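Local structure of sulfur oxidation protein soxB (2WDC) at residues A[366-371]-A[537-542]; A[449-454]-A[480-485]. The protein probably acts as a hydrolase of the 5'-nucleotidase family in sulfur oxidation, with a two-manganese metal site. All coordinates share one frame; numbering follows the deposited sequence. Where two conformers were deposited one is given.

Interaction 1: residues A[366-371]-A[537-542]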
ATOM      1  N   VAL A 366     -25.846   1.297  -3.025  1.00 12.43           N
ATOM      2  CA  VAL A 366     -25.556   2.075  -1.825  1.00 12.84           C
ATOM      3  C   VAL A 366     -25.135   1.115  -0.723  1.00 12.23           C
ATOM      4  O   VAL A 366     -25.750   0.075  -0.530  1.00 13.39           O
ATOM      5  CB  VAL A 366     -26.783   2.892  -1.375  1.00 15.74           C
ATOM      6  CG1 VAL A 366     -26.545   3.473   0.026  1.00 16.34           C
ATOM      7  CG2 VAL A 366     -27.069   3.996  -2.377  1.00 21.70           C
ATOM      8  N   SER A 367     -24.088   1.468   0.022  1.00 12.48           N
ATOM      9  CA  SER A 367     -23.672   0.633   1.139  1.00 13.26           C
ATOM     10  C   SER A 367     -24.255   1.221   2.416  1.00 13.09           C
ATOM     11  O   SER A 367     -24.087   2.409   2.682  1.00 14.96           O
ATOM     12  CB  SER A 367     -22.143   0.599   1.268  1.00 10.96           C
ATOM     13  OG  SER A 367     -21.778  -0.246   2.341  1.00 14.99           O
ATOM     14  N   GLU A 368     -24.941   0.395   3.196  1.00 13.01           N
ATOM     15  CA  GLU A 368     -25.547   0.878   4.432  1.00 13.18           C
ATOM     16  C   GLU A 368     -24.557   0.906   5.597  1.00 14.93           C
ATOM     17  O   GLU A 368     -24.791   1.571   6.611  1.00 16.50           O
ATOM     18  CB  GLU A 368     -26.781   0.038   4.784  1.00 16.98           C
ATOM     19  CG  GLU A 368     -27.855   0.137   3.725  1.00 16.90           C
ATOM     20  CD  GLU A 368     -29.132  -0.581   4.110  1.00 22.27           C
ATOM     21  OE1 GLU A 368     -29.159  -1.231   5.177  1.00 23.49           O
ATOM     22  OE2 GLU A 368     -30.097  -0.519   3.318  1.00 25.05           O
ATOM     23  N   THR A 369     -23.440   0.206   5.440  1.00 14.32           N
ATOM     24  CA  THR A 369     -22.436   0.134   6.497  1.00 14.66           C
ATOM     25  C   THR A 369     -21.028   0.387   5.961  1.00 13.46           C
ATOM     26  O   THR A 369     -20.787   0.424   4.753  1.00 13.02           O
ATOM     27  CB  THR A 369     -22.487  -1.225   7.221  1.00 18.59           C
ATOM     28  OG1 THR A 369     -22.200  -2.254   6.279  1.00 22.95           O
ATOM     29  CG2 THR A 369     -23.873  -1.471   7.837  1.00 23.16           C
ATOM     30  N   LEU A 370     -20.100   0.568   6.889  1.00 11.52           N
ATOM     31  CA  LEU A 370     -18.718   0.837   6.542  1.00 11.75           C
ATOM     32  C   LEU A 370     -18.076  -0.341   5.813  1.00  9.97           C
ATOM     33  O   LEU A 370     -18.049  -1.459   6.325  1.00 11.39           O
ATOM     34  CB  LEU A 370     -17.932   1.116   7.829  1.00  9.70           C
ATOM     35  CG  LEU A 370     -16.464   1.532   7.685  1.00  9.51           C
ATOM     36  CD1 LEU A 370     -16.335   2.920   7.095  1.00 12.41           C
ATOM     37  CD2 LEU A 370     -15.796   1.439   9.057  1.00 11.39           C
ATOM     38  N   LEU A 371     -17.530  -0.066   4.631  1.00  8.81           N
ATOM     39  CA  LEU A 371     -16.770  -1.079   3.893  1.00  9.41           C
ATOM     40  C   LEU A 371     -15.298  -0.689   3.934  1.00  8.49           C
ATOM     41  O   LEU A 371     -14.901   0.334   3.367  1.00 10.20           O
ATOM     42  CB  LEU A 371     -17.232  -1.174   2.438  1.00 10.61           C
ATOM     43  CG  LEU A 371     -18.684  -1.620   2.273  1.00 10.34           C
ATOM     44  CD1 LEU A 371     -19.097  -1.502   0.815  1.00 11.45           C
ATOM     45  CD2 LEU A 371     -18.880  -3.045   2.809  1.00 12.61           C
ATOM     46  N   VAL A 537     -28.524  -6.174  -6.622  1.00 18.24           N
ATOM     47  CA  VAL A 537     -28.996  -5.937  -5.256  1.00 17.55           C
ATOM     48  C   VAL A 537     -29.391  -4.499  -4.905  1.00 16.14           C
ATOM     49  O   VAL A 537     -30.256  -4.291  -4.047  1.00 18.31           O
ATOM     50  CB  VAL A 537     -28.071  -6.568  -4.194  1.00 18.74           C
ATOM     51  CG1 VAL A 537     -27.871  -8.053  -4.472  1.00 21.31           C
ATOM     52  CG2 VAL A 537     -26.731  -5.851  -4.155  1.00 18.29           C
ATOM     53  N   GLY A 538     -28.744  -3.511  -5.518  1.00 15.14           N
ATOM     54  CA  GLY A 538     -29.059  -2.111  -5.282  1.00 13.75           C
ATOM     55  C   GLY A 538     -28.521  -1.535  -3.978  1.00 12.32           C
ATOM     56  O   GLY A 538     -28.103  -0.385  -3.943  1.00 15.18           O
ATOM     57  N   ARG A 539     -28.585  -2.326  -2.912  1.00 14.76           N
ATOM     58  CA  ARG A 539     -28.099  -1.900  -1.598  1.00 14.10           C
ATOM     59  C   ARG A 539     -27.436  -3.079  -0.905  1.00 14.68           C
ATOM     60  O   ARG A 539     -27.873  -4.225  -1.044  1.00 16.34           O
ATOM     61  CB  ARG A 539     -29.268  -1.398  -0.731  1.00 15.83           C
ATOM     62  CG  ARG A 539     -29.859  -0.081  -1.188  1.00 20.57           C
ATOM     63  CD  ARG A 539     -30.990   0.363  -0.268  1.00 20.32           C
ATOM     64  NE  ARG A 539     -30.501   1.068   0.913  1.00 22.91           N
ATOM     65  CZ  ARG A 539     -30.190   2.361   0.936  1.00 17.93           C
ATOM     66  NH1 ARG A 539     -30.293   3.091  -0.163  1.00 23.90           N
ATOM     67  NH2 ARG A 539     -29.774   2.923   2.065  1.00 23.05           N
ATOM     68  N   VAL A 540     -26.366  -2.802  -0.166  1.00 12.19           N
ATOM     69  CA  VAL A 540     -25.686  -3.844   0.588  1.00 14.51           C
ATOM     70  C   VAL A 540     -25.588  -3.426   2.047  1.00 12.99           C
ATOM     71  O   VAL A 540     -25.639  -2.238   2.357  1.00 13.31           O
ATOM     72  CB  VAL A 540     -24.305  -4.191   0.010  1.00 13.07           C
ATOM     73  CG1 VAL A 540     -24.449  -4.803  -1.374  1.00 15.90           C
ATOM     74  CG2 VAL A 540     -23.421  -2.974  -0.038  1.00 14.41           C
ATOM     75  N   ARG A 541     -25.482  -4.412   2.930  1.00 13.38           N
ATOM     76  CA  ARG A 541     -25.371  -4.154   4.360  0.50  6.80           C
ATOM     77  C   ARG A 541     -24.557  -5.254   5.020  1.00 19.46           C
ATOM     78  O   ARG A 541     -25.089  -6.149   5.672  1.00 27.20           O
ATOM     79  CB  ARG A 541     -26.748  -4.024   5.012  0.50  9.42           C
ATOM     80  CG  ARG A 541     -26.671  -3.690   6.499  0.50 16.50           C
ATOM     81  CD  ARG A 541     -28.042  -3.540   7.130  0.50 26.41           C
ATOM     82  NE  ARG A 541     -27.928  -3.138   8.527  0.50 30.00           N
ATOM     83  CZ  ARG A 541     -27.866  -1.875   8.933  0.50 39.55           C
ATOM     84  NH1 ARG A 541     -27.927  -0.890   8.049  0.50 27.14           N
ATOM     85  NH2 ARG A 541     -27.750  -1.596  10.225  0.50 38.44           N
ATOM     86  N   VAL A 542     -23.249  -5.178   4.828  1.00 14.42           N
ATOM     87  CA  VAL A 542     -22.332  -6.163   5.374  1.00 15.57           C
ATOM     88  C   VAL A 542     -22.004  -5.852   6.826  1.00 23.65           C
ATOM     89  O   VAL A 542     -21.401  -4.824   7.124  1.00 37.15           O
ATOM     90  CB  VAL A 542     -21.048  -6.214   4.532  1.00 17.08           C
ATOM     91  CG1 VAL A 542     -20.133  -7.323   5.034  1.00 20.54           C
ATOM     92  CG2 VAL A 542     -21.388  -6.403   3.069  1.00 23.96           C
TER
HETATM   93  O   HOH W   1     -22.445  -2.625   3.688  1.00 18.81           O
HETATM   94  O   HOH W   2     -19.790  -3.024   7.913  1.00 22.26           O
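The carbonyl oxygen of Val542 is gripped twice: Thr369 OG1 donates to Val542 O at 2.8 Å, from above the carbonyl plane, and water 2, itself bonded to Leu370 O, adds a second donor. The hydroxyl sits between its own backbone N and carbonyl carbon (chi1 62°) and also accepts from water 1. That water links it to Ser367 OG and Val542 N, carrying the pairing past the end of the strands. Ahead of it runs a short parallel ladder: Val366 N to Gly538 O, Val540 N to Val366 O (3.0 Å) and Glu368 N to Val540 O. Glu368 lies across both arginines and spends one oxygen on each. Glu368 OE2 takes Arg539 NE at 2.9 Å, through its anti lone pair and in the guanidinium plane, an almost straight bond (176°). Arg541 NH1 reaches Glu368 OE1 at 3.1 Å from out of the carboxylate plane. A bend at chi3 of Arg539 lays its guanidinium over Val366, CB to NH1 3.7 Å, whereas the extended Arg541 has Thr369 CG2 over the centre of one guanidinium face. On the opposite face of the sheet from Val366 and Arg539, Val540 packs on Leu384 of helix 380-392, which Val542 also touches. Strand 539-540 edges a three-stranded sheet, and one carboxylate shared by two cations probably leaves a net positive charge on its exposed side.

Interaction 2: residues A[449-454]-A[480-485]; sequences IASNVF and APTGER
Arg485 extends its side chain past Ala450 and brings its guanidinium beside the last turn of helix 439-453, where Phe454 leaves the helical conformation. The aliphatic part rests on a methyl group, Arg485 CD to Ala450 CB at 4.0 Å, and farther out Arg485 NE lies 4.0 Å from Phe454 CB. The chain is straight from CG to NE, and a quarter turn at chi4 (88°) then sets the flat group crosswise. Ala450 O lies over one face of the guanidinium and Ala480 O over the other, 3.1 Å above it and toward the rim; Ser451 CA comes within 3.5 Å of Arg485 NH1. The edge does the hydrogen bonding. Arg485 NH1 donates to Thr482 OG1 at 3.0 Å, slightly out of plane, and to water 3, which lies in the plane. Arg485 NH2 reaches water 5, which in turn donates to Phe454 O, and Arg485 NE is bonded to Pro478 O, earlier in the same loop. Water 3 also joins Ser451 OG, whose main polar partner is the backbone Glu447 O; Ser451 is modelled in two conformers. The side-chain oxygen Glu447 OE2 accepts from the backbone N of both Gly483 and Arg485, tying the type II turn Pro481-Glu484 to the helix. Carbonyl oxygens across its plane would probably stabilise the positive charge of Arg485; between the guanidinium and the helix end the polar links run through water, whereas Glu447 bonds the turn directly.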
ATOM      1  N   ILE A 449       0.807 -19.023   4.249  1.00 13.68           N
ATOM      2  CA  ILE A 449       0.682 -17.572   4.342  1.00 15.09           C
ATOM      3  C   ILE A 449       1.028 -17.108   5.756  1.00 11.75           C
ATOM      4  O   ILE A 449       1.775 -16.152   5.931  1.00 14.20           O
ATOM      5  CB  ILE A 449      -0.717 -17.111   3.964  1.00 14.37           C
ATOM      6  CG1 ILE A 449      -0.957 -17.301   2.467  1.00 17.76           C
ATOM      7  CG2 ILE A 449      -0.894 -15.638   4.320  1.00 18.63           C
ATOM      8  CD1 ILE A 449      -2.426 -17.201   2.094  1.00 20.52           C
ATOM      9  N   ALA A 450       0.497 -17.805   6.753  1.00 12.90           N
ATOM     10  CA  ALA A 450       0.768 -17.458   8.151  1.00 11.74           C
ATOM     11  C   ALA A 450       2.254 -17.494   8.468  1.00 12.67           C
ATOM     12  O   ALA A 450       2.750 -16.664   9.231  1.00 13.18           O
ATOM     13  CB  ALA A 450      -0.006 -18.368   9.109  1.00 13.49           C
ATOM     14  N   SER A 451       2.979 -18.435   7.863  1.00 13.56           N
ATOM     15  CA  SER A 451       4.416 -18.558   8.099  0.50 13.98           C
ATOM     16  C   SER A 451       5.175 -17.326   7.633  1.00 15.73           C
ATOM     17  O   SER A 451       6.192 -16.955   8.218  1.00 17.08           O
ATOM     18  CB  SER A 451       4.973 -19.813   7.417  0.50 14.18           C
ATOM     19  OG  SER A 451       4.452 -20.984   8.019  0.50 23.65           O
ATOM     20  N   ASN A 452       4.664 -16.689   6.579  1.00 16.60           N
ATOM     21  CA  ASN A 452       5.280 -15.485   6.045  1.00 21.40           C
ATOM     22  C   ASN A 452       4.838 -14.245   6.828  1.00 17.04           C
ATOM     23  O   ASN A 452       5.664 -13.434   7.250  1.00 17.72           O
ATOM     24  CB  ASN A 452       4.909 -15.307   4.569  1.00 24.47           C
ATOM     25  CG  ASN A 452       5.576 -16.333   3.667  1.00 45.12           C
ATOM     26  OD1 ASN A 452       6.784 -16.558   3.750  1.00 50.72           O
ATOM     27  ND2 ASN A 452       4.791 -16.956   2.796  1.00 40.40           N
ATOM     28  N   VAL A 453       3.532 -14.094   7.014  1.00 14.51           N
ATOM     29  CA  VAL A 453       3.016 -12.926   7.705  1.00 13.06           C
ATOM     30  C   VAL A 453       3.478 -12.837   9.152  1.00 13.74           C
ATOM     31  O   VAL A 453       3.706 -11.741   9.673  1.00 14.35           O
ATOM     32  CB  VAL A 453       1.479 -12.867   7.617  1.00 12.37           C
ATOM     33  CG1 VAL A 453       0.930 -11.702   8.456  1.00 15.39           C
ATOM     34  CG2 VAL A 453       1.031 -12.752   6.158  1.00 13.27           C
ATOM     35  N   PHE A 454       3.604 -13.988   9.811  1.00 13.28           N
ATOM     36  CA  PHE A 454       3.957 -13.994  11.227  1.00 13.70           C
ATOM     37  C   PHE A 454       5.382 -14.386  11.572  1.00 15.80           C
ATOM     38  O   PHE A 454       5.682 -14.672  12.732  1.00 16.26           O
ATOM     39  CB  PHE A 454       2.930 -14.782  12.042  1.00 11.46           C
ATOM     40  CG  PHE A 454       1.532 -14.288  11.845  1.00 11.74           C
ATOM     41  CD1 PHE A 454       1.195 -13.002  12.225  1.00 11.75           C
ATOM     42  CD2 PHE A 454       0.593 -15.054  11.166  1.00 12.39           C
ATOM     43  CE1 PHE A 454      -0.070 -12.500  11.968  1.00 14.55           C
ATOM     44  CE2 PHE A 454      -0.679 -14.568  10.918  1.00 13.41           C
ATOM     45  CZ  PHE A 454      -1.018 -13.280  11.332  1.00 13.01           C
ATOM     46  N   ALA A 480       2.457 -19.803  17.441  1.00 17.62           N
ATOM     47  CA  ALA A 480       2.675 -21.246  17.319  1.00 18.57           C
ATOM     48  C   ALA A 480       3.762 -21.522  16.287  1.00 18.72           C
ATOM     49  O   ALA A 480       4.045 -20.688  15.423  1.00 20.34           O
ATOM     50  CB  ALA A 480       1.390 -21.940  16.913  1.00 18.17           C
ATOM     51  N   PRO A 481       4.374 -22.714  16.352  1.00 18.09           N
ATOM     52  CA  PRO A 481       5.399 -23.080  15.374  1.00 20.61           C
ATOM     53  C   PRO A 481       4.778 -23.197  13.992  1.00 18.25           C
ATOM     54  O   PRO A 481       3.589 -23.499  13.863  1.00 19.55           O
ATOM     55  CB  PRO A 481       5.829 -24.489  15.816  1.00 25.48           C
ATOM     56  CG  PRO A 481       5.361 -24.647  17.218  1.00 25.49           C
ATOM     57  CD  PRO A 481       4.163 -23.752  17.380  1.00 20.03           C
ATOM     58  N   THR A 482       5.606 -23.085  12.960  1.00 18.96           N
ATOM     59  CA  THR A 482       5.128 -23.323  11.607  1.00 15.82           C
ATOM     60  C   THR A 482       4.547 -24.731  11.564  1.00 24.68           C
ATOM     61  O   THR A 482       5.151 -25.677  12.078  1.00 19.72           O
ATOM     62  CB  THR A 482       6.253 -23.146  10.577  1.00 18.58           C
ATOM     63  OG1 THR A 482       6.657 -21.775  10.556  1.00 22.90           O
ATOM     64  CG2 THR A 482       5.785 -23.554   9.185  1.00 18.20           C
ATOM     65  N   GLY A 483       3.358 -24.861  10.985  1.00 18.67           N
ATOM     66  CA  GLY A 483       2.644 -26.121  10.898  1.00 19.34           C
ATOM     67  C   GLY A 483       1.525 -26.186  11.919  1.00 20.82           C
ATOM     68  O   GLY A 483       0.607 -27.004  11.809  1.00 25.66           O
ATOM     69  N   GLU A 484       1.589 -25.300  12.910  1.00 18.31           N
ATOM     70  CA  GLU A 484       0.607 -25.286  13.982  1.00 20.49           C
ATOM     71  C   GLU A 484      -0.118 -23.954  14.174  1.00 18.77           C
ATOM     72  O   GLU A 484      -0.896 -23.803  15.113  1.00 18.79           O
ATOM     73  CB  GLU A 484       1.267 -25.720  15.296  1.00 24.82           C
ATOM     74  CG  GLU A 484       1.979 -27.068  15.201  1.00 30.88           C
ATOM     75  CD  GLU A 484       2.739 -27.427  16.466  1.00 43.26           C
ATOM     76  OE1 GLU A 484       2.479 -26.800  17.514  1.00 33.81           O
ATOM     77  OE2 GLU A 484       3.596 -28.339  16.411  1.00 37.61           O
ATOM     78  N   ARG A 485       0.133 -22.983  13.298  1.00 15.44           N
ATOM     79  CA  ARG A 485      -0.521 -21.681  13.445  1.00 15.33           C
ATOM     80  C   ARG A 485      -2.006 -21.678  13.102  1.00 18.70           C
ATOM     81  O   ARG A 485      -2.785 -20.935  13.700  1.00 17.06           O
ATOM     82  CB  ARG A 485       0.194 -20.603  12.626  1.00 13.73           C
ATOM     83  CG  ARG A 485       1.593 -20.285  13.098  1.00 14.27           C
ATOM     84  CD  ARG A 485       2.102 -18.997  12.451  1.00 15.00           C
ATOM     85  NE  ARG A 485       3.417 -18.625  12.957  1.00 17.47           N
ATOM     86  CZ  ARG A 485       4.562 -19.050  12.430  1.00 17.84           C
ATOM     87  NH1 ARG A 485       4.547 -19.861  11.377  1.00 17.54           N
ATOM     88  NH2 ARG A 485       5.719 -18.674  12.960  1.00 22.22           N
TER
HETATM   89  O   HOH W   3       2.464 -21.100   9.776  1.00 17.27           O
HETATM   90  O   HOH W   4       7.638 -18.440  10.321  1.00 31.74           O
HETATM   91  O   HOH W   5       5.675 -16.589  14.749  1.00 32.18           O

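Interactions 1 and 2 both engage the C-terminal half of the chain, yet remain well separated: their centres lie 34 Å apart and their nearest atoms about 20 Å. In chain order, 366-371 comes first, then 449-454 and 480-485, and finally 537-542, so the long closure of interaction 1 encloses the local one of interaction 2. They share no sheet. Interaction 1 pairs two strands of a small three-stranded sheet, whereas interaction 2 joins helix 439-453 to the loop between strands 472-476 and 486-491 of another sheet. Both lie away from the manganese site, fastening different parts of the fold without contributing metal ligands.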